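Local coordinates for envelope protein (White spot syndrome virus, PDB 7DDA) that is an envelope protein of the virion whose C-terminal domain, the part described here, binds sulfate and probably heparin, at residues I130-N136 with K147-I152. Residues are numbered along the deposited sequence; the frame is centred on the assembly and turned at random.
Sequences IGVAENN and KYGFLI. With SO4 (sulfate ion), chain B.
In Tyr-148, CG lies anti to the carbonyl carbon (chi1 -59°), and the ring reaches across to Asn-135 and Asn-136 of segment 130-136. Its OH donates to Asn-136 O at 2.8 Å, on a lone pair in the carbonyl plane. Asn-135 turns CG anti to its own N (chi1 -168°), and its OD1 meets the ring edge, 3.3 Å from Tyr-148 CE1. The segments belong to an antiparallel hairpin, with 131-135 the outermost strand of its sheet within the chain. Gly-131 N donates to Leu-151 O at 2.8 Å. Leu-151 N donates to Gly-131 O at 2.7 Å. A beta bulge follows, where Ala-133 and Glu-134 both face Gly-149. Gly-149 O accepts from Ala-133 N (2.9 Å), and Gly-149 N donates to Glu-134 O (2.8 Å). Glu-134 OE1 makes a salt bridge with Lys-97 of strand 95-104, on the other side of strand 145-153. On the face that carries Tyr-148 and Phe-150, Ile-130 CG2 touches Phe-150 CD1 at 3.8 Å, and Phe-150 packs on Ile-115 and Ile-163 of the facing sheet. Lys-147 N donates to sulfate O3 at 2.7 Å. The sulfate probably comes from the crystallisation liquor, but the site may mark where a sulfate group of heparin binds.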
loop_
_atom_site.group_PDB
_atom_site.type_symbol
_atom_site.label_atom_id
_atom_site.label_comp_id
_atom_site.label_asym_id
_atom_site.label_seq_id
_atom_site.Cartn_x
_atom_site.Cartn_y
_atom_site.Cartn_z
ATOM N N ILE A 130 4.213 -11.388 -6.237
ATOM C CA ILE A 130 3.803 -10.915 -7.548
ATOM C C ILE A 130 5.043 -10.467 -8.300
ATOM O O ILE A 130 5.809 -9.639 -7.802
ATOM C CB ILE A 130 2.807 -9.754 -7.431
ATOM C CG1 ILE A 130 1.588 -10.206 -6.634
ATOM C CG2 ILE A 130 2.439 -9.251 -8.825
ATOM C CD1 ILE A 130 0.619 -9.139 -6.397
ATOM N N GLY A 131 5.239 -11.007 -9.503
ATOM C CA GLY A 131 6.311 -10.551 -10.370
ATOM C C GLY A 131 5.804 -9.451 -11.283
ATOM O O GLY A 131 4.733 -9.573 -11.883
ATOM N N VAL A 132 6.573 -8.370 -11.371
ATOM C CA VAL A 132 6.252 -7.254 -12.260
ATOM C C VAL A 132 6.788 -7.559 -13.648
ATOM O O VAL A 132 7.930 -8.005 -13.799
ATOM C CB VAL A 132 6.839 -5.938 -11.721
ATOM C CG1 VAL A 132 6.397 -4.749 -12.590
ATOM C CG2 VAL A 132 6.405 -5.721 -10.285
ATOM N N ALA A 133 5.962 -7.336 -14.665
ATOM C CA ALA A 133 6.387 -7.542 -16.047
ATOM C C ALA A 133 6.312 -6.209 -16.778
ATOM O O ALA A 133 7.121 -5.316 -16.510
ATOM C CB ALA A 133 5.534 -8.613 -16.737
ATOM N N GLU A 134 5.342 -6.057 -17.681
ATOM C CA GLU A 134 5.099 -4.759 -18.305
ATOM C C GLU A 134 4.838 -3.698 -17.244
ATOM O O GLU A 134 4.062 -3.907 -16.306
ATOM C CB GLU A 134 3.905 -4.829 -19.248
ATOM C CG GLU A 134 4.122 -5.633 -20.512
ATOM C CD GLU A 134 3.797 -7.103 -20.348
ATOM O OE1 GLU A 134 3.769 -7.600 -19.204
ATOM O OE2 GLU A 134 3.540 -7.760 -21.374
ATOM N N ASN A 135 5.483 -2.546 -17.408
ATOM C CA ASN A 135 5.295 -1.429 -16.491
ATOM C C ASN A 135 5.701 -0.153 -17.214
ATOM O O ASN A 135 6.890 0.074 -17.430
ATOM C CB ASN A 135 6.129 -1.627 -15.234
ATOM C CG ASN A 135 5.765 -0.659 -14.148
ATOM O OD1 ASN A 135 5.380 0.477 -14.416
ATOM N ND2 ASN A 135 5.893 -1.093 -12.905
ATOM N N ASN A 136 4.737 0.697 -17.544
ATOM C CA ASN A 136 5.043 1.956 -18.217
ATOM C C ASN A 136 5.367 3.034 -17.183
ATOM O O ASN A 136 4.480 3.534 -16.480
ATOM C CB ASN A 136 3.878 2.371 -19.111
ATOM C CG ASN A 136 4.197 3.595 -19.947
ATOM O OD1 ASN A 136 5.174 4.297 -19.693
ATOM N ND2 ASN A 136 3.392 3.837 -20.973
ATOM N N LYS A 147 0.616 0.048 -19.978
ATOM C CA LYS A 147 0.362 -1.377 -19.790
ATOM C C LYS A 147 1.092 -1.876 -18.548
ATOM O O LYS A 147 2.290 -1.611 -18.379
ATOM C CB LYS A 147 0.791 -2.182 -21.020
ATOM C CG LYS A 147 0.045 -1.768 -22.280
ATOM C CD LYS A 147 0.182 -2.772 -23.424
ATOM C CE LYS A 147 1.630 -3.000 -23.829
ATOM N NZ LYS A 147 2.308 -1.808 -24.364
ATOM N N TYR A 148 0.377 -2.627 -17.703
ATOM C CA TYR A 148 0.903 -3.119 -16.433
ATOM C C TYR A 148 0.641 -4.613 -16.323
ATOM O O TYR A 148 -0.514 -5.048 -16.313
ATOM C CB TYR A 148 0.282 -2.324 -15.281
ATOM C CG TYR A 148 0.634 -0.861 -15.491
ATOM C CD1 TYR A 148 1.914 -0.393 -15.206
ATOM C CD2 TYR A 148 -0.269 0.020 -16.069
ATOM C CE1 TYR A 148 2.274 0.910 -15.452
ATOM C CE2 TYR A 148 0.089 1.344 -16.322
ATOM C CZ TYR A 148 1.358 1.774 -16.011
ATOM O OH TYR A 148 1.720 3.077 -16.244
ATOM N N GLY A 149 1.710 -5.401 -16.270
ATOM C CA GLY A 149 1.616 -6.852 -16.306
ATOM C C GLY A 149 2.108 -7.489 -15.015
ATOM O O GLY A 149 3.126 -7.077 -14.455
ATOM N N PHE A 150 1.387 -8.509 -14.567
ATOM C CA PHE A 150 1.698 -9.158 -13.307
ATOM C C PHE A 150 1.830 -10.656 -13.524
ATOM O O PHE A 150 0.988 -11.266 -14.190
ATOM C CB PHE A 150 0.625 -8.823 -12.284
ATOM C CG PHE A 150 0.426 -7.347 -12.116
ATOM C CD1 PHE A 150 1.271 -6.610 -11.291
ATOM C CD2 PHE A 150 -0.561 -6.680 -12.828
ATOM C CE1 PHE A 150 1.108 -5.245 -11.147
ATOM C CE2 PHE A 150 -0.732 -5.305 -12.692
ATOM C CZ PHE A 150 0.099 -4.589 -11.848
ATOM N N LEU A 151 2.908 -11.233 -13.003
ATOM C CA LEU A 151 3.068 -12.681 -12.946
ATOM C C LEU A 151 2.645 -13.128 -11.558
ATOM O O LEU A 151 3.249 -12.709 -10.564
ATOM C CB LEU A 151 4.516 -13.087 -13.201
ATOM C CG LEU A 151 4.860 -14.578 -13.266
ATOM C CD1 LEU A 151 4.051 -15.356 -14.312
ATOM C CD2 LEU A 151 6.353 -14.739 -13.484
ATOM N N ILE A 152 1.600 -13.935 -11.471
ATOM C CA ILE A 152 1.183 -14.383 -10.141
ATOM C C ILE A 152 1.253 -15.907 -10.057
ATOM O O ILE A 152 1.119 -16.596 -11.081
ATOM C CB ILE A 152 -0.225 -13.873 -9.766
ATOM C CG1 ILE A 152 -1.301 -14.577 -10.582
ATOM C CG2 ILE A 152 -0.329 -12.363 -9.914
ATOM C CD1 ILE A 152 -2.699 -14.345 -10.057
HETATM S S SO4 B . 3.066 0.605 -22.203
HETATM O O1 SO4 B . 4.466 0.980 -22.425
HETATM O O2 SO4 B . 2.305 1.769 -21.843
HETATM O O3 SO4 B . 3.077 -0.323 -21.083
HETATM O O4 SO4 B . 2.537 -0.044 -23.373
#